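Side-chain contacts in HTH tetR-type domain-containing protein (PDB 3IUV), which is of unknown function but probably acts as a DNA-binding transcriptional regulator of the TetR family: residues Asp153-Gln158 with Glu168-Glu173; Glu67-Val72 with Ala91-Glu96; Ala84-Glu89 with Ala134-Arg139. All coordinates share one frame; numbering follows the deposited sequence.

Interaction 1 (Asp153-Gln158 with Glu168-Glu173); sequences DGICLQ and EEYARE
Ile155 on helix 142-161 reaches across to Ala171 and Tyr170 on helix 168-178. It buries more surface in this contact than either partner. The delta methyl does the main work: Ile155 CD1 lies 4.0 Å from Ala171 CB. The same CD1 is 4.1 Å from Ala171 CA, so the methyl rests against the backbone as well as the short side chain. Its position follows from a CG1 branch set anti to the carbonyl carbon (chi1 -73°) and nearly extended beyond it (chi2 161°). One atom further back, Ile155 CG1 is 4.3 Å from Tyr170 CE1 and meets the ring obliquely. Ala171 offers only a methyl, and the two helices come to 7.3 Å between Ile155 CA and Ala171 CA. Tyr166, in the loop between the helices, touches both Ile155 and Ala171, and Leu94 of helix 86-98 also packs on Ile155. Tyr170 has a second role at the subunit boundary, where Arg146 of the second subunit makes a cation-pi contact with it. This is consistent with the TetR family, in which the last long helices of each subunit commonly build the dimer interface. No hydrogen bond or salt bridge joins the two segments. Their association therefore rests on apolar packing, with no polar bond between them to fix its direction.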
ATOM      1  N   ASP A 153      -1.758  -7.135  -4.773  1.00 72.80           N
ATOM      2  CA  ASP A 153      -1.651  -5.941  -3.941  1.00 67.22           C
ATOM      3  C   ASP A 153      -1.972  -4.659  -4.688  1.00 56.93           C
ATOM      4  O   ASP A 153      -2.742  -3.832  -4.206  1.00 80.22           O
ATOM      5  CB  ASP A 153      -0.253  -5.833  -3.332  1.00 80.71           C
ATOM      6  CG  ASP A 153      -0.246  -6.071  -1.837  1.00 86.44           C
ATOM      7  OD1 ASP A 153      -1.327  -6.007  -1.207  1.00 92.74           O
ATOM      8  OD2 ASP A 153       0.849  -6.317  -1.296  1.00 93.67           O
ATOM      9  N   GLY A 154      -1.375  -4.491  -5.861  1.00 58.03           N
ATOM     10  CA  GLY A 154      -1.633  -3.337  -6.718  1.00 54.02           C
ATOM     11  C   GLY A 154      -3.105  -3.175  -7.036  1.00 64.16           C
ATOM     12  O   GLY A 154      -3.735  -2.187  -6.644  1.00 71.45           O
ATOM     13  N   ILE A 155      -3.658  -4.152  -7.743  1.00 64.76           N
ATOM     14  CA  ILE A 155      -5.096  -4.191  -8.000  1.00 71.95           C
ATOM     15  C   ILE A 155      -5.888  -3.845  -6.727  1.00 73.64           C
ATOM     16  O   ILE A 155      -6.713  -2.943  -6.739  1.00 75.42           O
ATOM     17  CB  ILE A 155      -5.532  -5.567  -8.606  1.00 68.60           C
ATOM     18  CG1 ILE A 155      -5.071  -5.673 -10.067  1.00 60.96           C
ATOM     19  CG2 ILE A 155      -7.054  -5.793  -8.484  1.00 60.21           C
ATOM     20  CD1 ILE A 155      -5.015  -7.122 -10.662  1.00 59.49           C
ATOM     21  N   CYS A 156      -5.629  -4.535  -5.622  1.00 68.57           N
ATOM     22  CA  CYS A 156      -6.367  -4.227  -4.402  1.00 77.05           C
ATOM     23  C   CYS A 156      -6.154  -2.785  -4.017  1.00 88.50           C
ATOM     24  O   CYS A 156      -7.111  -2.055  -3.724  1.00 93.30           O
ATOM     25  CB  CYS A 156      -5.954  -5.126  -3.247  1.00 65.42           C
ATOM     26  SG  CYS A 156      -6.331  -6.845  -3.554  1.00103.51           S
ATOM     27  N   LEU A 157      -4.894  -2.373  -4.025  1.00 82.63           N
ATOM     28  CA  LEU A 157      -4.564  -1.010  -3.653  1.00 86.88           C
ATOM     29  C   LEU A 157      -5.478  -0.052  -4.403  1.00 84.32           C
ATOM     30  O   LEU A 157      -6.338   0.576  -3.806  1.00 90.67           O
ATOM     31  CB  LEU A 157      -3.105  -0.711  -3.969  1.00 82.20           C
ATOM     32  CG  LEU A 157      -2.338  -0.311  -2.714  1.00 79.36           C
ATOM     33  CD1 LEU A 157      -1.155   0.565  -3.051  1.00 76.14           C
ATOM     34  CD2 LEU A 157      -3.276   0.378  -1.732  1.00 67.84           C
ATOM     35  N   GLN A 158      -5.300   0.022  -5.717  1.00 78.30           N
ATOM     36  CA  GLN A 158      -6.153   0.818  -6.592  1.00 83.51           C
ATOM     37  C   GLN A 158      -7.617   0.856  -6.204  1.00 85.42           C
ATOM     38  O   GLN A 158      -8.227   1.919  -6.170  1.00 86.99           O
ATOM     39  CB  GLN A 158      -6.039   0.323  -8.032  1.00 79.01           C
ATOM     40  CG  GLN A 158      -4.698   0.661  -8.650  1.00 99.02           C
ATOM     41  CD  GLN A 158      -4.378   2.157  -8.561  1.00105.79           C
ATOM     42  OE1 GLN A 158      -3.308   2.556  -8.086  1.00108.50           O
ATOM     43  NE2 GLN A 158      -5.312   2.984  -9.012  1.00103.92           N
ATOM     44  N   GLU A 168     -13.620  -7.504 -12.176  1.00 89.22           N
ATOM     45  CA  GLU A 168     -13.134  -8.883 -12.102  1.00 95.71           C
ATOM     46  C   GLU A 168     -12.654  -9.382 -13.462  1.00 93.37           C
ATOM     47  O   GLU A 168     -11.706 -10.172 -13.552  1.00 92.12           O
ATOM     48  CB  GLU A 168     -14.221  -9.809 -11.533  1.00100.66           C
ATOM     49  CG  GLU A 168     -13.779 -11.258 -11.257  1.00106.35           C
ATOM     50  CD  GLU A 168     -14.704 -12.001 -10.279  1.00113.33           C
ATOM     51  OE1 GLU A 168     -14.501 -13.215 -10.067  1.00103.91           O
ATOM     52  OE2 GLU A 168     -15.629 -11.373  -9.715  1.00124.69           O
ATOM     53  N   GLU A 169     -13.315  -8.915 -14.516  1.00 89.00           N
ATOM     54  CA  GLU A 169     -12.925  -9.251 -15.878  1.00 89.14           C
ATOM     55  C   GLU A 169     -11.529  -8.697 -16.086  1.00 84.40           C
ATOM     56  O   GLU A 169     -10.650  -9.331 -16.693  1.00 86.39           O
ATOM     57  CB  GLU A 169     -13.891  -8.610 -16.880  1.00101.59           C
ATOM     58  CG  GLU A 169     -15.377  -8.710 -16.514  1.00119.04           C
ATOM     59  CD  GLU A 169     -16.265  -7.780 -17.347  1.00132.11           C
ATOM     60  OE1 GLU A 169     -17.192  -7.172 -16.761  1.00136.85           O
ATOM     61  OE2 GLU A 169     -16.035  -7.652 -18.575  1.00129.33           O
ATOM     62  N   TYR A 170     -11.349  -7.498 -15.546  1.00 82.27           N
ATOM     63  CA  TYR A 170     -10.111  -6.748 -15.620  1.00 77.06           C
ATOM     64  C   TYR A 170      -8.967  -7.498 -14.955  1.00 66.69           C
ATOM     65  O   TYR A 170      -7.894  -7.681 -15.548  1.00 67.26           O
ATOM     66  CB  TYR A 170     -10.307  -5.368 -14.968  1.00 82.95           C
ATOM     67  CG  TYR A 170      -9.024  -4.605 -14.701  1.00 78.74           C
ATOM     68  CD1 TYR A 170      -8.541  -4.434 -13.398  1.00 65.69           C
ATOM     69  CD2 TYR A 170      -8.290  -4.064 -15.754  1.00 65.34           C
ATOM     70  CE1 TYR A 170      -7.365  -3.734 -13.161  1.00 77.62           C
ATOM     71  CE2 TYR A 170      -7.110  -3.372 -15.527  1.00 68.32           C
ATOM     72  CZ  TYR A 170      -6.649  -3.199 -14.235  1.00 80.68           C
ATOM     73  OH  TYR A 170      -5.470  -2.497 -14.031  1.00 80.80           O
ATOM     74  N   ALA A 171      -9.181  -7.930 -13.720  1.00 65.89           N
ATOM     75  CA  ALA A 171      -8.096  -8.569 -12.999  1.00 69.70           C
ATOM     76  C   ALA A 171      -7.748  -9.844 -13.758  1.00 74.96           C
ATOM     77  O   ALA A 171      -6.574 -10.134 -14.007  1.00 73.40           O
ATOM     78  CB  ALA A 171      -8.503  -8.852 -11.560  1.00 63.98           C
ATOM     79  N   ARG A 172      -8.789 -10.565 -14.170  1.00 68.95           N
ATOM     80  CA  ARG A 172      -8.617 -11.812 -14.894  1.00 78.62           C
ATOM     81  C   ARG A 172      -7.696 -11.605 -16.075  1.00 72.54           C
ATOM     82  O   ARG A 172      -6.702 -12.307 -16.241  1.00 74.68           O
ATOM     83  CB  ARG A 172      -9.965 -12.340 -15.375  1.00 86.93           C
ATOM     84  CG  ARG A 172     -10.208 -13.782 -14.988  1.00 88.14           C
ATOM     85  CD  ARG A 172     -10.526 -14.622 -16.194  1.00110.24           C
ATOM     86  NE  ARG A 172      -9.537 -14.415 -17.243  1.00126.90           N
ATOM     87  CZ  ARG A 172      -9.726 -14.735 -18.518  1.00135.84           C
ATOM     88  NH1 ARG A 172     -10.874 -15.281 -18.906  1.00140.56           N
ATOM     89  NH2 ARG A 172      -8.769 -14.501 -19.405  1.00133.05           N
ATOM     90  N   GLU A 173      -8.042 -10.625 -16.896  1.00 69.32           N
ATOM     91  CA  GLU A 173      -7.196 -10.233 -18.009  1.00 66.81           C
ATOM     92  C   GLU A 173      -5.737  -9.943 -17.599  1.00 60.88           C
ATOM     93  O   GLU A 173      -4.801 -10.430 -18.225  1.00 68.20           O
ATOM     94  CB  GLU A 173      -7.800  -9.017 -18.703  1.00 67.57           C
ATOM     95  CG  GLU A 173      -6.966  -8.468 -19.849  1.00 83.44           C
ATOM     96  CD  GLU A 173      -6.871  -9.423 -21.005  1.00 86.75           C
ATOM     97  OE1 GLU A 173      -5.816  -9.445 -21.681  1.00 79.40           O
ATOM     98  OE2 GLU A 173      -7.850 -10.165 -21.229  1.00100.62           O
TER

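Interaction 2 (Glu67-Val72 with Ala91-Glu96); sequences EGFARV and ARVLGE
Val93 meets two side chains of helix 54-73, Phe69 and Val72. Its CG1 methyl is the shared point. Val93 CG1 lies 3.7 Å from Phe69 CE1, approaching the ring obliquely. About one turn further along helix 54-73, Val72 CG1 lies 3.8 Å from the same Val93 CG1. Phe69 and Val93 cross at about a right angle. Val72 has the largest buried surface here, and its CG1 does nearly all the touching. That methyl, Val72 CG1, also lies 3.6 Å from Val93 O, against the backbone of helix 86-98. One turn later Glu96 runs past Val72 in the opposite direction, with Glu96 CB 3.8 Å from Val72 CG1. The carboxylate end is near too, Glu96 OE1 being 3.6 Å from Val72 CG1, which is packing and not a polar bond. The two helix segments run at 136° to each other, and their axes approach to 10.0 Å. In TetR-family proteins the helix that follows the helix-turn-helix domain usually links it to the regulatory domain. Helix 54-73 fits that role, and the contact packs the end of this probable connecting helix against helix 86-98. Further out, Phe69 is held by other aromatic rings: it stacks with Trp128 and makes an edge-to-face contact with Trp97. With CG anti to the backbone N (chi1 174°), its ring is carried to Val93. His76, in the loop after helix 54-73, packs on Val93 and makes a weak hydrogen bond with Glu96 OE2.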
ATOM      1  N   GLU A  67      -5.435 -14.252   8.541  1.00 96.37           N
ATOM      2  CA  GLU A  67      -6.115 -15.552   8.553  1.00 97.13           C
ATOM      3  C   GLU A  67      -7.470 -15.525   7.832  1.00 91.88           C
ATOM      4  O   GLU A  67      -7.931 -16.548   7.323  1.00 79.54           O
ATOM      5  CB  GLU A  67      -6.243 -16.095   9.975  1.00 97.42           C
ATOM      6  CG  GLU A  67      -4.896 -16.470  10.584  1.00113.48           C
ATOM      7  CD  GLU A  67      -4.976 -16.805  12.071  1.00131.13           C
ATOM      8  OE1 GLU A  67      -3.911 -17.077  12.669  1.00133.57           O
ATOM      9  OE2 GLU A  67      -6.096 -16.794  12.637  1.00132.39           O
ATOM     10  N   GLY A  68      -8.087 -14.347   7.772  1.00 94.47           N
ATOM     11  CA  GLY A  68      -9.339 -14.171   7.057  1.00 99.99           C
ATOM     12  C   GLY A  68      -9.198 -14.374   5.559  1.00109.96           C
ATOM     13  O   GLY A  68     -10.005 -15.076   4.939  1.00119.28           O
ATOM     14  N   PHE A  69      -8.174 -13.747   4.981  1.00101.56           N
ATOM     15  CA  PHE A  69      -7.845 -13.893   3.563  1.00 99.74           C
ATOM     16  C   PHE A  69      -7.419 -15.335   3.210  1.00 96.24           C
ATOM     17  O   PHE A  69      -7.842 -15.880   2.183  1.00 96.35           O
ATOM     18  CB  PHE A  69      -6.749 -12.884   3.175  1.00 98.86           C
ATOM     19  CG  PHE A  69      -6.234 -13.034   1.757  1.00 90.61           C
ATOM     20  CD1 PHE A  69      -6.944 -12.509   0.684  1.00 88.75           C
ATOM     21  CD2 PHE A  69      -5.023 -13.681   1.508  1.00 78.84           C
ATOM     22  CE1 PHE A  69      -6.460 -12.638  -0.622  1.00 81.31           C
ATOM     23  CE2 PHE A  69      -4.537 -13.822   0.225  1.00 67.66           C
ATOM     24  CZ  PHE A  69      -5.255 -13.298  -0.843  1.00 75.13           C
ATOM     25  N   ALA A  70      -6.591 -15.942   4.060  1.00 84.41           N
ATOM     26  CA  ALA A  70      -6.141 -17.324   3.859  1.00 88.64           C
ATOM     27  C   ALA A  70      -7.313 -18.292   3.913  1.00 91.07           C
ATOM     28  O   ALA A  70      -7.181 -19.457   3.542  1.00 91.45           O
ATOM     29  CB  ALA A  70      -5.075 -17.716   4.896  1.00 77.72           C
ATOM     30  N   ARG A  71      -8.455 -17.797   4.378  1.00 90.52           N
ATOM     31  CA  ARG A  71      -9.664 -18.597   4.441  1.00101.61           C
ATOM     32  C   ARG A  71     -10.509 -18.398   3.189  1.00111.79           C
ATOM     33  O   ARG A  71     -11.354 -19.233   2.866  1.00119.93           O
ATOM     34  CB  ARG A  71     -10.453 -18.300   5.723  1.00107.40           C
ATOM     35  CG  ARG A  71     -10.082 -19.235   6.881  1.00110.43           C
ATOM     36  CD  ARG A  71     -10.467 -18.684   8.249  1.00115.41           C
ATOM     37  NE  ARG A  71     -11.571 -17.730   8.176  1.00119.22           N
ATOM     38  CZ  ARG A  71     -11.594 -16.555   8.803  1.00109.66           C
ATOM     39  NH1 ARG A  71     -12.650 -15.756   8.662  1.00 98.62           N
ATOM     40  NH2 ARG A  71     -10.574 -16.187   9.579  1.00 95.80           N
ATOM     41  N   VAL A  72     -10.274 -17.289   2.488  1.00109.34           N
ATOM     42  CA  VAL A  72     -10.819 -17.081   1.146  1.00 97.30           C
ATOM     43  C   VAL A  72     -10.046 -17.962   0.170  1.00 82.48           C
ATOM     44  O   VAL A  72     -10.604 -18.589  -0.731  1.00 80.24           O
ATOM     45  CB  VAL A  72     -10.633 -15.630   0.702  1.00 93.89           C
ATOM     46  CG1 VAL A  72     -11.228 -15.418  -0.703  1.00 95.67           C
ATOM     47  CG2 VAL A  72     -11.225 -14.677   1.736  1.00 84.69           C
ATOM     48  N   ALA A  91      -8.804 -14.140  -9.675  1.00 58.40           N
ATOM     49  CA  ALA A  91      -9.693 -12.992  -9.805  1.00 63.52           C
ATOM     50  C   ALA A  91     -10.908 -13.157  -8.912  1.00 82.51           C
ATOM     51  O   ALA A  91     -11.504 -12.165  -8.482  1.00 89.14           O
ATOM     52  CB  ALA A  91     -10.117 -12.782 -11.254  1.00 67.86           C
ATOM     53  N   ARG A  92     -11.263 -14.410  -8.619  1.00 89.27           N
ATOM     54  CA  ARG A  92     -12.401 -14.703  -7.743  1.00 82.00           C
ATOM     55  C   ARG A  92     -12.019 -14.670  -6.252  1.00 70.32           C
ATOM     56  O   ARG A  92     -12.848 -14.340  -5.413  1.00 81.60           O
ATOM     57  CB  ARG A  92     -13.058 -16.034  -8.123  1.00 79.25           C
ATOM     58  N   VAL A  93     -10.776 -14.999  -5.919  1.00 65.51           N
ATOM     59  CA  VAL A  93     -10.311 -14.782  -4.552  1.00 76.10           C
ATOM     60  C   VAL A  93     -10.314 -13.284  -4.250  1.00 78.46           C
ATOM     61  O   VAL A  93     -10.864 -12.831  -3.249  1.00 75.69           O
ATOM     62  CB  VAL A  93      -8.909 -15.370  -4.316  1.00 75.06           C
ATOM     63  CG1 VAL A  93      -8.279 -14.749  -3.066  1.00 70.74           C
ATOM     64  CG2 VAL A  93      -8.988 -16.907  -4.199  1.00 72.61           C
ATOM     65  N   LEU A  94      -9.704 -12.519  -5.141  1.00 79.08           N
ATOM     66  CA  LEU A  94      -9.749 -11.072  -5.058  1.00 82.28           C
ATOM     67  C   LEU A  94     -11.175 -10.507  -5.040  1.00 78.49           C
ATOM     68  O   LEU A  94     -11.463  -9.581  -4.285  1.00 76.71           O
ATOM     69  CB  LEU A  94      -8.963 -10.445  -6.208  1.00 86.82           C
ATOM     70  CG  LEU A  94      -7.462 -10.281  -6.002  1.00 78.72           C
ATOM     71  CD1 LEU A  94      -6.997  -9.049  -6.774  1.00 77.33           C
ATOM     72  CD2 LEU A  94      -7.153 -10.141  -4.517  1.00 74.33           C
ATOM     73  N   GLY A  95     -12.061 -11.044  -5.875  1.00 75.53           N
ATOM     74  CA  GLY A  95     -13.456 -10.609  -5.881  1.00 72.82           C
ATOM     75  C   GLY A  95     -14.111 -10.779  -4.517  1.00 79.82           C
ATOM     76  O   GLY A  95     -14.859  -9.920  -4.070  1.00 75.03           O
ATOM     77  N   GLU A  96     -13.817 -11.886  -3.841  1.00 92.09           N
ATOM     78  CA  GLU A  96     -14.370 -12.133  -2.513  1.00 99.34           C
ATOM     79  C   GLU A  96     -13.715 -11.261  -1.446  1.00110.60           C
ATOM     80  O   GLU A  96     -14.398 -10.522  -0.738  1.00124.99           O
ATOM     81  CB  GLU A  96     -14.229 -13.605  -2.143  1.00 99.38           C
ATOM     82  CG  GLU A  96     -15.047 -14.518  -3.023  1.00106.53           C
ATOM     83  CD  GLU A  96     -14.754 -15.982  -2.783  1.00115.32           C
ATOM     84  OE1 GLU A  96     -14.534 -16.377  -1.617  1.00123.52           O
ATOM     85  OE2 GLU A  96     -14.757 -16.741  -3.770  1.00114.47           O
TER

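Interaction 3 (Ala84-Glu89 with Ala134-Arg139); sequences ADLSGE and ALLAAR
Arg139 lays its guanidinium over Leu86 and points its end at the backbone of Ala84. The closely packed part is the guanidinium face. Leu86 CB sits over the centre of that face, 3.7 Å from Arg139 CZ. Leu86 CD2 supports the arm of the arginine, 3.9 Å from Arg139 CD. At the edge of the group both terminal nitrogens grip one oxygen. Arg139 NH2 donates to Ala84 O at 3.2 Å, nearly in line with the carbonyl (C=O...N angle 170°). Arg139 NH1 donates to the same Ala84 O, also at 3.2 Å, but from above the carbonyl plane. Within the TetR-type C-terminal domain, these bonds tie the C-terminal end of helix 121-139 to the loop just before helix 86-98, where Asp85 is the N-cap residue. An alanine in place of Arg139 is likely to leave Ala84 O without both donors and one side of Leu86 uncovered. The looser part lies deeper: Leu86 CD1 and Leu136 CD1 are 4.3 Å apart, and Leu148 of helix 142-161 touches both leucines. The polar side is less enclosed, since Ala84 and Arg139 are each partly exposed to solvent.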
ATOM      1  N   ALA A  84      -7.155 -26.350 -13.401  1.00 90.39           N
ATOM      2  CA  ALA A  84      -8.032 -25.218 -13.175  1.00 76.51           C
ATOM      3  C   ALA A  84      -7.446 -23.910 -13.713  1.00 72.78           C
ATOM      4  O   ALA A  84      -6.228 -23.754 -13.795  1.00 76.22           O
ATOM      5  CB  ALA A  84      -8.353 -25.104 -11.705  1.00 74.91           C
ATOM      6  N   ASP A  85      -8.328 -22.983 -14.077  1.00 68.71           N
ATOM      7  CA  ASP A  85      -7.938 -21.697 -14.632  1.00 62.37           C
ATOM      8  C   ASP A  85      -7.345 -20.799 -13.560  1.00 69.16           C
ATOM      9  O   ASP A  85      -8.081 -20.193 -12.765  1.00 67.97           O
ATOM     10  CB  ASP A  85      -9.164 -21.004 -15.236  1.00 70.84           C
ATOM     11  CG  ASP A  85      -8.874 -19.584 -15.678  1.00 80.25           C
ATOM     12  OD1 ASP A  85      -7.728 -19.293 -16.079  1.00 81.78           O
ATOM     13  OD2 ASP A  85      -9.803 -18.752 -15.632  1.00 98.61           O
ATOM     14  N   LEU A  86      -6.019 -20.685 -13.556  1.00 70.51           N
ATOM     15  CA  LEU A  86      -5.326 -19.926 -12.526  1.00 68.36           C
ATOM     16  C   LEU A  86      -5.796 -18.473 -12.416  1.00 67.33           C
ATOM     17  O   LEU A  86      -6.170 -18.022 -11.335  1.00 67.01           O
ATOM     18  CB  LEU A  86      -3.817 -19.966 -12.748  1.00 69.77           C
ATOM     19  CG  LEU A  86      -3.128 -19.207 -11.609  1.00 76.83           C
ATOM     20  CD1 LEU A  86      -3.719 -19.683 -10.267  1.00 73.20           C
ATOM     21  CD2 LEU A  86      -1.598 -19.357 -11.645  1.00 71.92           C
ATOM     22  N   SER A  87      -5.738 -17.750 -13.532  1.00 76.58           N
ATOM     23  CA  SER A  87      -6.203 -16.369 -13.613  1.00 85.19           C
ATOM     24  C   SER A  87      -7.593 -16.241 -13.051  1.00 77.01           C
ATOM     25  O   SER A  87      -7.854 -15.409 -12.175  1.00 72.61           O
ATOM     26  CB  SER A  87      -6.249 -15.907 -15.066  1.00 98.62           C
ATOM     27  OG  SER A  87      -4.955 -15.921 -15.632  1.00117.08           O
ATOM     28  N   GLY A  88      -8.487 -17.064 -13.585  1.00 71.68           N
ATOM     29  CA  GLY A  88      -9.875 -17.070 -13.162  1.00 66.66           C
ATOM     30  C   GLY A  88     -10.026 -17.223 -11.667  1.00 74.12           C
ATOM     31  O   GLY A  88     -10.767 -16.464 -11.043  1.00 78.98           O
ATOM     32  N   GLU A  89      -9.319 -18.198 -11.093  1.00 79.01           N
ATOM     33  CA  GLU A  89      -9.425 -18.499  -9.664  1.00 81.23           C
ATOM     34  C   GLU A  89      -8.936 -17.350  -8.797  1.00 79.46           C
ATOM     35  O   GLU A  89      -9.558 -17.017  -7.786  1.00 80.75           O
ATOM     36  CB  GLU A  89      -8.658 -19.787  -9.317  1.00 91.20           C
ATOM     37  CG  GLU A  89      -9.445 -21.076  -9.574  1.00 96.94           C
ATOM     38  CD  GLU A  89     -10.632 -21.253  -8.632  1.00 91.21           C
ATOM     39  OE1 GLU A  89     -11.773 -21.091  -9.091  1.00100.97           O
ATOM     40  OE2 GLU A  89     -10.430 -21.539  -7.435  1.00 91.59           O
ATOM     41  N   ALA A 134       4.005 -19.056  -1.903  1.00 72.95           N
ATOM     42  CA  ALA A 134       4.380 -20.473  -1.820  1.00 73.41           C
ATOM     43  C   ALA A 134       3.503 -21.356  -2.703  1.00 69.12           C
ATOM     44  O   ALA A 134       3.988 -22.267  -3.367  1.00 66.32           O
ATOM     45  CB  ALA A 134       4.314 -20.949  -0.395  1.00 74.75           C
ATOM     46  N   LEU A 135       2.205 -21.081  -2.705  1.00 70.82           N
ATOM     47  CA  LEU A 135       1.270 -21.863  -3.496  1.00 65.34           C
ATOM     48  C   LEU A 135       1.459 -21.556  -4.985  1.00 69.07           C
ATOM     49  O   LEU A 135       1.615 -22.461  -5.800  1.00 64.44           O
ATOM     50  CB  LEU A 135      -0.148 -21.545  -3.038  1.00 68.86           C
ATOM     51  CG  LEU A 135      -1.287 -22.475  -3.434  1.00 81.49           C
ATOM     52  CD1 LEU A 135      -2.537 -22.104  -2.640  1.00 90.54           C
ATOM     53  CD2 LEU A 135      -1.555 -22.421  -4.947  1.00 74.82           C
ATOM     54  N   LEU A 136       1.461 -20.273  -5.332  1.00 64.47           N
ATOM     55  CA  LEU A 136       1.678 -19.851  -6.710  1.00 65.75           C
ATOM     56  C   LEU A 136       3.020 -20.344  -7.290  1.00 71.45           C
ATOM     57  O   LEU A 136       3.092 -20.785  -8.438  1.00 68.06           O
ATOM     58  CB  LEU A 136       1.604 -18.323  -6.791  1.00 59.51           C
ATOM     59  CG  LEU A 136       0.311 -17.680  -7.289  1.00 65.50           C
ATOM     60  CD1 LEU A 136      -0.864 -18.649  -7.271  1.00 52.72           C
ATOM     61  CD2 LEU A 136       0.018 -16.414  -6.476  1.00 74.83           C
ATOM     62  N   ALA A 137       4.086 -20.237  -6.506  1.00 75.02           N
ATOM     63  CA  ALA A 137       5.392 -20.713  -6.933  1.00 73.63           C
ATOM     64  C   ALA A 137       5.283 -22.189  -7.341  1.00 81.15           C
ATOM     65  O   ALA A 137       5.584 -22.569  -8.483  1.00 69.25           O
ATOM     66  CB  ALA A 137       6.415 -20.535  -5.797  1.00 66.06           C
ATOM     67  N   ALA A 138       4.844 -23.021  -6.401  1.00 73.17           N
ATOM     68  CA  ALA A 138       4.628 -24.427  -6.694  1.00 70.38           C
ATOM     69  C   ALA A 138       3.770 -24.641  -7.952  1.00 83.99           C
ATOM     70  O   ALA A 138       4.052 -25.546  -8.756  1.00 88.84           O
ATOM     71  CB  ALA A 138       4.005 -25.124  -5.493  1.00 73.26           C
ATOM     72  N   ARG A 139       2.738 -23.808  -8.132  1.00 73.66           N
ATOM     73  CA  ARG A 139       1.817 -23.992  -9.251  1.00 79.14           C
ATOM     74  C   ARG A 139       2.253 -23.341 -10.559  1.00 86.29           C
ATOM     75  O   ARG A 139       1.631 -23.561 -11.600  1.00 82.97           O
ATOM     76  CB  ARG A 139       0.395 -23.541  -8.915  1.00 83.23           C
ATOM     77  CG  ARG A 139      -0.619 -24.155  -9.863  1.00 82.54           C
ATOM     78  CD  ARG A 139      -1.387 -23.081 -10.547  1.00 81.14           C
ATOM     79  NE  ARG A 139      -1.655 -23.360 -11.958  1.00 75.84           N
ATOM     80  CZ  ARG A 139      -2.873 -23.577 -12.434  1.00 85.81           C
ATOM     81  NH1 ARG A 139      -3.901 -23.566 -11.591  1.00 92.14           N
ATOM     82  NH2 ARG A 139      -3.066 -23.805 -13.732  1.00 85.03           N
TER

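From the N terminus, helix 54-73 comes first. Interaction 2 joins its end to helix 86-98 and closes a short loop of 18 residues. Interaction 3 starts from residues 84-89, inside that loop, and closes at residues 134-139, well beyond it. Interactions 2 and 3 therefore cross, and both use helix 86-98. Interaction 1 follows in series and closes a loop of 9 residues between segments 153-158 and 168-173. Interactions 2 and 3 bind helices 54-73 and 121-139 to helix 86-98. Interaction 1 joins the last two helices, which pack on helix 86-98 at Leu94 and Gly88.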